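Local coordinates for protein possible prolidase (Bifidobacterium longum NCC2705, PDB 2P9B) that probably acts as a metal-dependent hydrolase of the amidohydrolase family, cleaving carbon-nitrogen bonds, although its true substrate is not established, at residues I74-H79 and T131-G136; G337-V342 and T379-S384. One frame throughout, in Å; residues are numbered along the deposited sequence.

From the N terminus, strand 68-78 enters the amidohydrolase barrel and ends in the 74-79 segment. Interaction 1 closes the loop that runs through helix 113-126 and returns along strand 129-134, so that neighbouring parallel strands lie side by side. Interaction 2 opens only about 200 residues later, closing a shorter loop from 337-342, through helix 356-367, to helix 371-385. The two loops follow one another in series, neither nesting nor crossing. They nevertheless meet in space: A76 N lies 2.8 Å from V342 O, a probable hydrogen bond, and I74 packs against helix 371-385. The first barrel strand is thus tied to its successor, to the 337-342 segment and to an outer helix.

Interaction 1: residues I74-H79 and T131-G136; sequences INAHTH and TIRTLG
R133 runs alongside the corner of segment 74-79 and grips the backbone carbonyl of A76 side-on, with NE to O at 2.7 Å and NH2 to the same O at 3.0 Å. The oxygen lies almost in the guanidinium plane, and a bend about the CG-CD bond (chi3 59°) turns the NE-NH2 edge toward it. L135 CD1 lies over the H77 ring, 3.6 Å from its centroid in a CH-pi contact, and also covers one guanidinium face near its rim. H79 ND1 donates to G136 O at 2.9 Å within its ring plane, and a water lies 2.8 Å from both H77 NE2 and H79 NE2. T78 OG1 donates to R133 O from above the carbonyl plane at 2.9 Å, while T78 N donates to the same oxygen. In the second shell, E265 forms a salt bridge with R133 NH2 and T263 binds NH1. Replacing R133 by an alanine would probably leave the buried A76 carbonyl without these two donors and take this salt-bridge partner from E265. N75 OD1 accepts from H77 N in an Asx turn that shapes the corner, while its ND2 is held by T356 and T344. Parallel bridges pair I74 with T131 and N75 with I132; a beta bulge then shifts the pairing to T78 with T134. This H-x-H sequence ending the first barrel strand is typical of the amidohydrolase TIM barrel, and H77 and H79, with D345, possibly form a vacant metal site.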
# COMPACT_ATOMS: atom_id res chain seq x y z
N ILE A 74 -1.83 2.65 5.30
CA ILE A 74 -1.88 2.82 3.85
C ILE A 74 -1.28 1.56 3.24
O ILE A 74 -0.27 1.07 3.72
CB ILE A 74 -1.04 4.06 3.42
CG1 ILE A 74 -1.64 5.32 4.04
CG2 ILE A 74 -1.00 4.16 1.89
CD1 ILE A 74 -0.90 6.61 3.70
N ASN A 75 -1.93 1.03 2.20
CA ASN A 75 -1.42 -0.16 1.53
C ASN A 75 -1.11 0.25 0.09
O ASN A 75 -2.01 0.55 -0.68
CB ASN A 75 -2.45 -1.29 1.54
CG ASN A 75 -1.85 -2.62 1.09
OD1 ASN A 75 -1.03 -2.65 0.17
ND2 ASN A 75 -2.26 -3.70 1.73
N ALA A 76 0.17 0.26 -0.26
CA ALA A 76 0.58 0.70 -1.60
C ALA A 76 0.49 -0.33 -2.71
O ALA A 76 0.86 -0.06 -3.85
CB ALA A 76 2.01 1.25 -1.54
N HIS A 77 -0.01 -1.52 -2.40
CA HIS A 77 -0.11 -2.55 -3.43
C HIS A 77 -1.30 -3.47 -3.17
O HIS A 77 -1.20 -4.42 -2.41
CB HIS A 77 1.19 -3.35 -3.49
CG HIS A 77 1.30 -4.25 -4.68
ND1 HIS A 77 2.51 -4.69 -5.17
CD2 HIS A 77 0.35 -4.80 -5.47
CE1 HIS A 77 2.30 -5.46 -6.22
NE2 HIS A 77 0.99 -5.55 -6.42
N THR A 78 -2.42 -3.17 -3.82
CA THR A 78 -3.64 -3.95 -3.65
C THR A 78 -4.32 -4.29 -4.98
O THR A 78 -3.94 -3.79 -6.04
CB THR A 78 -4.67 -3.18 -2.79
OG1 THR A 78 -5.05 -1.97 -3.46
CG2 THR A 78 -4.06 -2.81 -1.43
N HIS A 79 -5.31 -5.18 -4.90
CA HIS A 79 -6.14 -5.60 -6.02
C HIS A 79 -7.52 -5.70 -5.38
O HIS A 79 -7.64 -6.20 -4.26
CB HIS A 79 -5.73 -6.97 -6.56
CG HIS A 79 -4.37 -6.99 -7.18
ND1 HIS A 79 -4.11 -6.45 -8.43
CD2 HIS A 79 -3.19 -7.47 -6.72
CE1 HIS A 79 -2.83 -6.60 -8.70
NE2 HIS A 79 -2.25 -7.21 -7.69
N THR A 131 -5.99 4.63 2.82
CA THR A 131 -5.52 4.98 1.49
C THR A 131 -4.94 3.71 0.89
O THR A 131 -4.22 2.97 1.57
CB THR A 131 -4.41 6.06 1.51
OG1 THR A 131 -4.91 7.25 2.13
CG2 THR A 131 -3.97 6.39 0.08
N ILE A 132 -5.26 3.45 -0.37
CA ILE A 132 -4.74 2.27 -1.05
C ILE A 132 -4.40 2.63 -2.48
O ILE A 132 -4.90 3.62 -3.02
CB ILE A 132 -5.78 1.10 -1.11
CG1 ILE A 132 -7.01 1.50 -1.94
CG2 ILE A 132 -6.19 0.69 0.29
CD1 ILE A 132 -8.01 0.36 -2.15
N ARG A 133 -3.51 1.84 -3.07
CA ARG A 133 -3.17 2.00 -4.47
C ARG A 133 -3.39 0.63 -5.07
O ARG A 133 -2.88 -0.36 -4.55
CB ARG A 133 -1.70 2.38 -4.70
CG ARG A 133 -1.33 2.31 -6.19
CD ARG A 133 0.10 2.73 -6.47
NE ARG A 133 1.07 1.90 -5.75
CZ ARG A 133 2.37 1.87 -6.02
NH1 ARG A 133 2.87 2.61 -7.00
NH2 ARG A 133 3.18 1.10 -5.30
N THR A 134 -4.19 0.54 -6.13
CA THR A 134 -4.37 -0.75 -6.77
C THR A 134 -3.29 -0.82 -7.84
O THR A 134 -2.88 0.21 -8.38
CB THR A 134 -5.77 -0.90 -7.43
OG1 THR A 134 -5.94 0.09 -8.46
CG2 THR A 134 -6.86 -0.78 -6.39
N LEU A 135 -2.80 -2.02 -8.12
CA LEU A 135 -1.78 -2.20 -9.14
C LEU A 135 -2.16 -3.35 -10.06
O LEU A 135 -1.48 -4.36 -10.13
CB LEU A 135 -0.41 -2.48 -8.49
CG LEU A 135 0.18 -1.27 -7.76
CD1 LEU A 135 1.47 -1.65 -7.05
CD2 LEU A 135 0.41 -0.15 -8.78
N GLY A 136 -3.27 -3.16 -10.76
CA GLY A 136 -3.74 -4.18 -11.68
C GLY A 136 -5.21 -4.45 -11.48
O GLY A 136 -5.59 -5.32 -10.70
O HOH W 1 0.28 -6.81 -8.76

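Interaction 2: residues G337-V342 and T379-S384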
# COMPACT_ATOMS: atom_id res chain seq x y z
N GLY A 337 19.04 3.27 3.91
CA GLY A 337 18.14 4.38 4.16
C GLY A 337 17.27 4.81 2.99
O GLY A 337 16.93 5.98 2.86
N LEU A 338 16.88 3.86 2.14
CA LEU A 338 16.04 4.18 1.00
C LEU A 338 14.58 4.33 1.42
O LEU A 338 14.21 4.02 2.56
CB LEU A 338 16.13 3.07 -0.06
CG LEU A 338 17.50 2.78 -0.68
CD1 LEU A 338 17.36 1.62 -1.65
CD2 LEU A 338 18.05 4.01 -1.39
N MSE A 339 13.76 4.83 0.50
CA MSE A 339 12.33 5.00 0.75
C MSE A 339 11.70 3.62 0.58
O MSE A 339 11.72 3.05 -0.51
CB MSE A 339 11.74 5.98 -0.26
CG MSE A 339 12.11 7.46 0.01
SE MSE A 339 11.45 8.21 1.60
CE MSE A 339 9.68 8.56 1.01
N ILE A 340 11.16 3.08 1.67
CA ILE A 340 10.55 1.75 1.65
C ILE A 340 9.12 1.83 2.17
O ILE A 340 8.89 2.29 3.28
CB ILE A 340 11.33 0.77 2.54
CG1 ILE A 340 12.80 0.75 2.10
CG2 ILE A 340 10.69 -0.61 2.47
CD1 ILE A 340 13.71 -0.06 3.00
N GLY A 341 8.18 1.34 1.37
CA GLY A 341 6.79 1.39 1.78
C GLY A 341 6.19 0.06 2.17
O GLY A 341 6.87 -0.97 2.21
N VAL A 342 4.90 0.09 2.46
CA VAL A 342 4.15 -1.09 2.86
C VAL A 342 3.06 -1.38 1.84
O VAL A 342 2.18 -0.55 1.59
CB VAL A 342 3.52 -0.89 4.26
CG1 VAL A 342 2.47 -1.96 4.53
CG2 VAL A 342 4.60 -0.93 5.33
N THR A 379 2.61 4.61 7.15
CA THR A 379 1.86 5.85 7.17
C THR A 379 2.52 7.01 6.43
O THR A 379 2.22 7.28 5.27
CB THR A 379 1.56 6.27 8.64
OG1 THR A 379 2.78 6.37 9.37
CG2 THR A 379 0.66 5.25 9.32
N ALA A 380 3.43 7.69 7.12
CA ALA A 380 4.12 8.84 6.53
C ALA A 380 4.89 8.51 5.25
O ALA A 380 4.74 9.22 4.25
CB ALA A 380 5.07 9.45 7.56
N VAL A 381 5.71 7.46 5.27
CA VAL A 381 6.48 7.12 4.08
C VAL A 381 5.57 6.71 2.92
O VAL A 381 5.74 7.21 1.81
CB VAL A 381 7.52 6.00 4.35
CG1 VAL A 381 8.34 5.76 3.09
CG2 VAL A 381 8.43 6.39 5.51
N ASN A 382 4.61 5.83 3.18
CA ASN A 382 3.66 5.40 2.14
C ASN A 382 2.96 6.63 1.55
O ASN A 382 2.76 6.72 0.34
CB ASN A 382 2.60 4.45 2.73
CG ASN A 382 2.86 2.97 2.41
OD1 ASN A 382 2.10 2.09 2.85
ND2 ASN A 382 3.91 2.69 1.64
N ALA A 383 2.58 7.58 2.41
CA ALA A 383 1.90 8.79 1.95
C ALA A 383 2.78 9.56 0.97
O ALA A 383 2.31 10.00 -0.08
CB ALA A 383 1.52 9.67 3.14
N SER A 384 4.05 9.72 1.32
CA SER A 384 4.98 10.44 0.44
C SER A 384 5.16 9.67 -0.86
O SER A 384 5.14 10.24 -1.95
CB SER A 384 6.34 10.63 1.12
OG SER A 384 6.23 11.48 2.24
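V381 projects from helix 371-385 onto the 337-342 segment, joining an outer helix of the amidohydrolase barrel to the chain that follows helix 313-335. With CG1 anti to the backbone N (chi1 -176°), V381 presents this one methyl to both the I340 carbonyl oxygen, at 3.5 Å, and the selenomethionine M339. The latter bends at chi2 and chi3 (-65° and -79°), folding its chain so that the terminal CE meets V381 CG1 at 3.7 Å. The two side chains cross obliquely, and CE also touches S384 CB one helical turn further on, at 3.9 Å. M339 extends this apolar patch to I385 and Y288. I340 turns its side chain away from the helix, toward P293 and F369, and offers V381 its carbonyl instead. Backbone bonds from M339 and G341 to L291 bind the segment to strand 290-292, while V342 packs on A377 and A378. G341 passes close to the end of the N382 side chain, where a beta carbon would run into the amide, so the absence of a side chain permits the approach. The N382 amide is probably turned over in the model, and the roles of its two terminal atoms are therefore uncertain. Whichever way it is turned, its terminal group faces the V342 backbone, with the modelled ND2 2.9 Å from V342 N and the modelled OD1 2.9 Å from V342 O.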